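Local coordinates for protein KLLA0E08119p (Kluyveromyces lactis, PDB 3VA7) that probably catalyses the biotin-dependent, ATP-driven carboxylation of urea to urea-1-carboxylate, the chain being the carboxylase part of a longer bifunctional enzyme, at residues 493-498 with 611-616; 954-959 with 1009-1014; 1195-1200 with 1204-1209. All coordinates share one frame; numbering follows the deposited sequence.

Contact 1 of 3, residues 493-498 with 611-616; sequences PGRTGY and GNMGGY
R495 starts toward the 611-616 loop with CG anti to its own backbone N (chi1 -168°) and runs on nearly extended, until a bend at chi3 (-80°) turns the guanidinium against M613 and G614. M613 answers with a bend of its own at chi3 (71°), which brings its terminal methyl back to the arginine chain. The two side chains meet at a slant: CE of M613 lies 3.9 Å from CD of R495, so the methyl end of the thioether rests against the last methylene of the arginine. Methionine suits this place because it is flexible and uncharged, and can pack on methylenes without competing for the charged end. That end reaches the backbone, where NH2 of R495 stands 3.6 Å from CA of G614. The approach is oblique to the guanidinium, and no hydrogen bond joins residues 493-498 to 611-616. Glycine fits at 614 because a beta carbon would run into NH2, and its positive phi also favours a residue without one. The buried charge finds its hydrogen-bond acceptors in main-chain carbonyls, NE donating to Y601 O and NH2 to S606 O, with a weak bond to S604 O. Several such bonds probably fix the rotation of the guanidinium and offset the cost of burying it. N612 O in turn accepts from NZ of K1056. R495 is the centre of an inverse gamma turn, while N612 and M613 form a G1 beta bulge, whose left-handed backbone asparagine tolerates well. The whole is an arginine bridging two loops that follow strands 488-490 and 587-592 of one antiparallel sheet, in the carboxyltransferase part of the chain, with 611-616 in subdomains A and B.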
# COMPACT_ATOMS: atom_id res chain seq x y z
N PRO A 493 -3.70 3.85 -19.01
CA PRO A 493 -5.02 3.40 -18.57
C PRO A 493 -5.14 2.95 -17.11
O PRO A 493 -6.25 2.71 -16.65
CB PRO A 493 -5.32 2.22 -19.50
CG PRO A 493 -3.95 1.73 -19.95
CD PRO A 493 -3.01 2.82 -19.84
N GLY A 494 -4.04 2.87 -16.39
CA GLY A 494 -4.10 2.49 -14.96
C GLY A 494 -3.61 1.06 -14.76
O GLY A 494 -2.80 0.53 -15.54
N ARG A 495 -4.11 0.43 -13.70
CA ARG A 495 -3.60 -0.87 -13.28
C ARG A 495 -4.42 -1.87 -14.03
O ARG A 495 -5.34 -2.46 -13.46
CB ARG A 495 -3.78 -1.04 -11.76
CG ARG A 495 -3.05 -2.22 -11.14
CD ARG A 495 -2.75 -1.97 -9.67
NE ARG A 495 -1.58 -1.14 -9.48
CZ ARG A 495 -1.62 0.10 -8.96
NH1 ARG A 495 -2.77 0.63 -8.57
NH2 ARG A 495 -0.50 0.82 -8.85
N THR A 496 -4.13 -2.05 -15.31
CA THR A 496 -4.95 -3.00 -16.10
C THR A 496 -4.28 -4.36 -16.00
O THR A 496 -3.11 -4.44 -15.65
CB THR A 496 -5.07 -2.59 -17.61
OG1 THR A 496 -3.76 -2.59 -18.18
CG2 THR A 496 -5.67 -1.20 -17.79
N GLY A 497 -5.04 -5.42 -16.31
CA GLY A 497 -4.47 -6.75 -16.39
C GLY A 497 -5.04 -7.73 -15.37
O GLY A 497 -4.76 -8.92 -15.44
N TYR A 498 -5.84 -7.21 -14.42
CA TYR A 498 -6.14 -7.95 -13.20
C TYR A 498 -7.56 -7.81 -12.70
O TYR A 498 -7.84 -8.11 -11.55
CB TYR A 498 -5.18 -7.56 -12.08
CG TYR A 498 -3.71 -7.66 -12.39
CD1 TYR A 498 -3.00 -8.83 -12.21
CD2 TYR A 498 -3.01 -6.55 -12.81
CE1 TYR A 498 -1.59 -8.91 -12.43
CE2 TYR A 498 -1.63 -6.60 -13.05
CZ TYR A 498 -0.92 -7.78 -12.86
OH TYR A 498 0.44 -7.78 -13.12
N GLY A 611 -6.39 0.02 -0.98
CA GLY A 611 -5.42 -1.07 -0.87
C GLY A 611 -3.99 -0.63 -0.51
O GLY A 611 -3.06 -1.44 -0.55
N ASN A 612 -3.82 0.64 -0.15
CA ASN A 612 -2.49 1.21 0.15
C ASN A 612 -1.48 0.82 -0.90
O ASN A 612 -0.36 0.44 -0.59
CB ASN A 612 -2.02 0.86 1.56
CG ASN A 612 -2.94 1.45 2.63
OD1 ASN A 612 -2.86 2.63 2.93
ND2 ASN A 612 -3.84 0.63 3.17
N MET A 613 -1.90 0.96 -2.16
CA MET A 613 -1.18 0.44 -3.29
C MET A 613 -0.84 1.56 -4.28
O MET A 613 -1.71 2.31 -4.70
CB MET A 613 -2.10 -0.53 -4.03
CG MET A 613 -2.00 -1.93 -3.61
SD MET A 613 -3.48 -2.85 -4.08
CE MET A 613 -3.32 -2.96 -5.90
N GLY A 614 0.41 1.63 -4.72
CA GLY A 614 0.72 2.47 -5.86
C GLY A 614 0.79 3.91 -5.43
O GLY A 614 0.77 4.22 -4.25
N GLY A 615 0.89 4.80 -6.42
CA GLY A 615 0.97 6.25 -6.17
C GLY A 615 2.12 6.68 -5.28
O GLY A 615 3.19 6.08 -5.30
N TYR A 616 1.91 7.76 -4.54
CA TYR A 616 2.82 8.18 -3.49
C TYR A 616 2.56 7.36 -2.22
O TYR A 616 1.66 7.64 -1.39
CB TYR A 616 2.74 9.68 -3.23
CG TYR A 616 3.82 10.12 -2.28
CD1 TYR A 616 5.15 10.30 -2.72
CD2 TYR A 616 3.53 10.29 -0.92
CE1 TYR A 616 6.14 10.66 -1.82
CE2 TYR A 616 4.51 10.65 -0.02
CZ TYR A 616 5.81 10.84 -0.47
OH TYR A 616 6.77 11.19 0.46

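Contact 2 of 3, residues 954-959 with 1009-1014; sequences APWLPN and LGTKYN
The indole of W956 comes over one face of the Y1013 phenol ring, its NE1 standing 3.2 Å above the plane of the Y1013 ring and over its centre. Planes inclined at 44° make this neither a stack nor an edge-to-face pair, though CD1 of W956 still comes within 3.4 Å of CE1 of Y1013. The tryptophan gets there with CG between its backbone N and carbonyl carbon (chi1 64°), while the tyrosine carries CG anti to its carbonyl carbon (chi1 -81°). Farther along the indole, CH2 of W956 lies 3.8 Å from CB of N1014, and the backbone O of N1014 sits at the indole's edge, in its plane. CG2 of T1011 touches the benzo part obliquely, 4.2 Å from CE3 of W956. The indole lies with Y1013 CA off one face and A954 CB, of its own segment, off the other. Residues 954-957 form a type I beta turn, which folds A954 back toward the indole; it is closed by L957 N to A954 O, with P955 at the position that favours proline, and N959 then N-caps helix 960-967. The setting is the carboxyltransferase C and D subdomains, where the side chain of Y1013 comes to about 8 Å from the bound biotinyl group and likewise from urea, near the site but not in contact with either ligand. Y1013 is further gripped by an edge-to-face contact with Y946 and a cation-pi contact with R1017. A small branched residue suits position 1011, since its methyl packs on W956 while T1011 OG1 bonds to K1012 O at 3.0 Å. K1012 turns away from the tryptophan, its amine forming a salt bridge with D728.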
# COMPACT_ATOMS: atom_id res chain seq x y z
N ALA A 954 -33.81 -3.42 9.75
CA ALA A 954 -33.92 -4.21 8.53
C ALA A 954 -34.10 -5.61 9.02
O ALA A 954 -33.80 -5.86 10.16
CB ALA A 954 -32.67 -4.08 7.68
N PRO A 955 -34.67 -6.51 8.20
CA PRO A 955 -34.86 -7.85 8.74
C PRO A 955 -33.54 -8.54 9.07
O PRO A 955 -33.55 -9.62 9.67
CB PRO A 955 -35.57 -8.58 7.58
CG PRO A 955 -36.23 -7.51 6.80
CD PRO A 955 -35.40 -6.30 6.93
N TRP A 956 -32.39 -7.97 8.65
CA TRP A 956 -31.09 -8.66 8.89
C TRP A 956 -30.33 -7.94 9.97
O TRP A 956 -29.14 -8.15 10.20
CB TRP A 956 -30.23 -8.81 7.58
CG TRP A 956 -29.79 -7.49 7.00
CD1 TRP A 956 -28.63 -6.78 7.29
CD2 TRP A 956 -30.52 -6.69 6.10
NE1 TRP A 956 -28.61 -5.59 6.58
CE2 TRP A 956 -29.77 -5.53 5.83
CE3 TRP A 956 -31.75 -6.86 5.45
CZ2 TRP A 956 -30.21 -4.56 4.97
CZ3 TRP A 956 -32.19 -5.88 4.59
CH2 TRP A 956 -31.43 -4.74 4.37
N LEU A 957 -31.02 -7.03 10.61
CA LEU A 957 -30.45 -6.18 11.63
C LEU A 957 -31.28 -6.51 12.85
O LEU A 957 -32.43 -6.94 12.71
CB LEU A 957 -30.64 -4.75 11.22
CG LEU A 957 -29.77 -4.32 10.06
CD1 LEU A 957 -30.07 -2.83 9.79
CD2 LEU A 957 -28.28 -4.51 10.42
N PRO A 958 -30.75 -6.33 14.06
CA PRO A 958 -29.48 -5.69 14.43
C PRO A 958 -28.25 -6.60 14.34
O PRO A 958 -27.13 -6.08 14.28
CB PRO A 958 -29.74 -5.26 15.90
CG PRO A 958 -30.68 -6.29 16.43
CD PRO A 958 -31.55 -6.70 15.24
N ASN A 959 -28.46 -7.92 14.33
CA ASN A 959 -27.38 -8.89 14.34
C ASN A 959 -27.48 -9.87 13.14
O ASN A 959 -28.45 -10.65 13.06
CB ASN A 959 -27.39 -9.70 15.65
CG ASN A 959 -26.31 -10.82 15.67
OD1 ASN A 959 -26.46 -11.87 15.00
ND2 ASN A 959 -25.21 -10.60 16.44
N LEU A 1009 -30.11 -20.09 3.52
CA LEU A 1009 -30.75 -18.92 2.94
C LEU A 1009 -30.19 -17.64 3.57
O LEU A 1009 -29.54 -17.67 4.63
CB LEU A 1009 -32.22 -19.01 3.20
CG LEU A 1009 -33.10 -20.10 2.57
CD1 LEU A 1009 -34.54 -19.79 2.94
CD2 LEU A 1009 -32.95 -20.13 1.01
N GLY A 1010 -30.44 -16.49 2.96
CA GLY A 1010 -29.84 -15.26 3.46
C GLY A 1010 -30.21 -14.14 2.54
O GLY A 1010 -31.22 -14.24 1.83
N THR A 1011 -29.42 -13.08 2.52
CA THR A 1011 -29.63 -12.00 1.60
C THR A 1011 -28.41 -11.10 1.73
O THR A 1011 -27.67 -11.17 2.71
CB THR A 1011 -30.90 -11.14 1.92
OG1 THR A 1011 -31.05 -10.13 0.92
CG2 THR A 1011 -30.77 -10.37 3.27
N LYS A 1012 -28.22 -10.25 0.74
CA LYS A 1012 -27.14 -9.30 0.75
C LYS A 1012 -27.77 -8.01 1.21
O LYS A 1012 -29.01 -7.88 1.15
CB LYS A 1012 -26.55 -9.22 -0.64
CG LYS A 1012 -25.70 -10.50 -0.97
CD LYS A 1012 -26.04 -11.06 -2.34
CE LYS A 1012 -25.04 -12.09 -2.76
NZ LYS A 1012 -25.35 -12.61 -4.09
N TYR A 1013 -26.98 -7.08 1.72
CA TYR A 1013 -27.58 -5.89 2.28
C TYR A 1013 -28.39 -5.07 1.24
O TYR A 1013 -28.13 -5.13 0.02
CB TYR A 1013 -26.50 -5.01 2.90
CG TYR A 1013 -26.02 -5.38 4.32
CD1 TYR A 1013 -25.92 -6.74 4.75
CD2 TYR A 1013 -25.61 -4.38 5.21
CE1 TYR A 1013 -25.46 -7.06 6.03
CE2 TYR A 1013 -25.13 -4.70 6.52
CZ TYR A 1013 -25.06 -6.01 6.91
OH TYR A 1013 -24.58 -6.28 8.16
N ASN A 1014 -29.38 -4.32 1.74
CA ASN A 1014 -30.15 -3.42 0.94
C ASN A 1014 -30.32 -2.09 1.65
O ASN A 1014 -31.19 -1.95 2.51
CB ASN A 1014 -31.50 -4.07 0.62
CG ASN A 1014 -32.55 -3.07 0.11
OD1 ASN A 1014 -33.75 -3.20 0.44
ND2 ASN A 1014 -32.12 -2.06 -0.63

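Contact 3 of 3, residues 1195-1200 with 1204-1209; sequences VIIIEA and EMVVGA
I1197 and V1206 cross at a slant on one face of the hairpin, with I1197 CG1 3.9 Å from V1206 CG2. The isoleucine directs CG1 anti to its carbonyl carbon (chi1 -62°), leaving CG2 to meet E1204, whose CG is 4.0 Å away. E1204 runs extended over the same residue, and its OE1 comes 3.7 Å from CD1 of I1197, a contact without polar pairing. A large branched chain suits this place, since its two branches meet two neighbours; an alanine here would probably open a gap beside V1206 and W1179 and take from the E1204 chain one of the surfaces it lies on. E1199 starts from this face too, but its carboxylate bonds to R945, T1018 and N696. On the other face I1198 and M1205 start together, CB of I1198 4.2 Å from CB of M1205, then their ends diverge. M1205 sets CG anti to its carbonyl carbon, 3.8 Å from CB of A1200, and bends only beyond it; a small residue leaves room. I1196 and V1207 start from this face as well. The strands pair antiparallel at 145°: I1198 N donates to M1205 O at 2.7 Å, and M1205 N returns a bond to I1198 O at 2.8 Å. V1207 O takes V1195 N at 3.1 Å and, weakly, I1196 N, a classic beta bulge. The hairpin belongs to the biotin carrier domain, and its turn holds K1202, at the bound biotinyl group. The paired backbone, flanked by apolar chains, would be expected to give that turn a firm base, while E1199 probably fastens the hairpin to the carboxyltransferase.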
# COMPACT_ATOMS: atom_id res chain seq x y z
N VAL A 1195 -15.36 17.96 16.98
CA VAL A 1195 -16.63 18.39 17.59
C VAL A 1195 -17.79 17.53 17.18
O VAL A 1195 -18.53 17.05 18.04
CB VAL A 1195 -17.03 19.82 17.23
CG1 VAL A 1195 -18.30 20.24 18.03
CG2 VAL A 1195 -15.85 20.80 17.42
N ILE A 1196 -17.97 17.39 15.85
CA ILE A 1196 -18.95 16.44 15.31
C ILE A 1196 -18.44 15.55 14.15
O ILE A 1196 -17.43 15.85 13.50
CB ILE A 1196 -20.26 17.13 14.91
CG1 ILE A 1196 -20.11 17.81 13.54
CG2 ILE A 1196 -20.73 18.08 15.98
CD1 ILE A 1196 -21.24 17.50 12.61
N ILE A 1197 -19.15 14.45 13.90
CA ILE A 1197 -18.82 13.53 12.82
C ILE A 1197 -19.96 13.39 11.78
O ILE A 1197 -21.14 13.21 12.11
CB ILE A 1197 -18.40 12.17 13.37
CG1 ILE A 1197 -17.15 12.26 14.25
CG2 ILE A 1197 -18.09 11.23 12.27
CD1 ILE A 1197 -16.88 10.92 15.02
N ILE A 1198 -19.56 13.43 10.52
CA ILE A 1198 -20.48 13.34 9.38
C ILE A 1198 -20.05 12.08 8.67
O ILE A 1198 -18.90 11.65 8.80
CB ILE A 1198 -20.27 14.70 8.53
CG1 ILE A 1198 -21.10 15.83 9.16
CG2 ILE A 1198 -20.44 14.65 7.01
CD1 ILE A 1198 -22.43 15.37 9.67
N GLU A 1199 -20.95 11.42 7.97
CA GLU A 1199 -20.44 10.57 6.88
C GLU A 1199 -20.58 11.33 5.58
O GLU A 1199 -21.70 11.69 5.19
CB GLU A 1199 -21.10 9.18 6.76
CG GLU A 1199 -20.39 8.27 5.73
CD GLU A 1199 -21.07 6.92 5.54
OE1 GLU A 1199 -22.33 6.83 5.56
OE2 GLU A 1199 -20.33 5.93 5.33
N ALA A 1200 -19.45 11.58 4.94
CA ALA A 1200 -19.40 12.18 3.61
C ALA A 1200 -18.53 11.31 2.71
O ALA A 1200 -17.38 10.99 3.07
CB ALA A 1200 -18.82 13.54 3.68
N GLU A 1204 -15.65 8.69 7.37
CA GLU A 1204 -16.00 9.24 8.66
C GLU A 1204 -15.36 10.63 8.74
O GLU A 1204 -14.15 10.74 8.91
CB GLU A 1204 -15.48 8.29 9.73
CG GLU A 1204 -15.12 8.93 11.04
CD GLU A 1204 -15.04 7.95 12.20
OE1 GLU A 1204 -14.71 8.41 13.32
OE2 GLU A 1204 -15.30 6.74 12.02
N MET A 1205 -16.16 11.68 8.56
CA MET A 1205 -15.65 13.08 8.52
C MET A 1205 -15.84 13.83 9.86
O MET A 1205 -16.98 14.13 10.34
CB MET A 1205 -16.31 13.90 7.41
CG MET A 1205 -15.84 13.64 5.99
SD MET A 1205 -14.64 14.87 5.49
CE MET A 1205 -13.05 14.05 5.80
N VAL A 1206 -14.70 14.13 10.46
CA VAL A 1206 -14.67 14.90 11.66
C VAL A 1206 -14.66 16.37 11.26
O VAL A 1206 -13.76 16.83 10.55
CB VAL A 1206 -13.40 14.56 12.50
CG1 VAL A 1206 -13.14 15.62 13.53
CG2 VAL A 1206 -13.56 13.20 13.15
N VAL A 1207 -15.67 17.13 11.70
CA VAL A 1207 -15.55 18.59 11.63
C VAL A 1207 -15.02 19.06 12.99
O VAL A 1207 -15.58 18.74 14.01
CB VAL A 1207 -16.87 19.32 11.14
CG1 VAL A 1207 -18.07 18.81 11.86
CG2 VAL A 1207 -16.76 20.84 11.26
N GLY A 1208 -13.92 19.79 12.99
CA GLY A 1208 -13.27 20.17 14.23
C GLY A 1208 -13.11 21.65 14.53
O GLY A 1208 -13.14 22.50 13.64
N ALA A 1209 -12.91 21.94 15.81
CA ALA A 1209 -12.64 23.26 16.32
C ALA A 1209 -11.39 23.93 15.71
O ALA A 1209 -10.27 23.35 15.73
CB ALA A 1209 -12.50 23.19 17.83

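In the fold
Along the chain the contacts follow in series, contact 1 closing before contact 2 opens and contact 2 before contact 3. The centres of contact 1 and contact 2 are about 33 Å apart. Contact 3 has its centre about 29 Å from that of contact 1 and about 28 Å from that of contact 2, and none touches another. Contacts 1 and 2 join loops, in the region of subdomains A and B and in subdomains C and D of the carboxyltransferase respectively, whereas contact 3 pairs strands 1194-1200 and 1203-1208 of the biotin carrier. Contacts 2 and 3 both lie near the bound biotinyl group, consistent with a carrier docked for carboxyl transfer to urea.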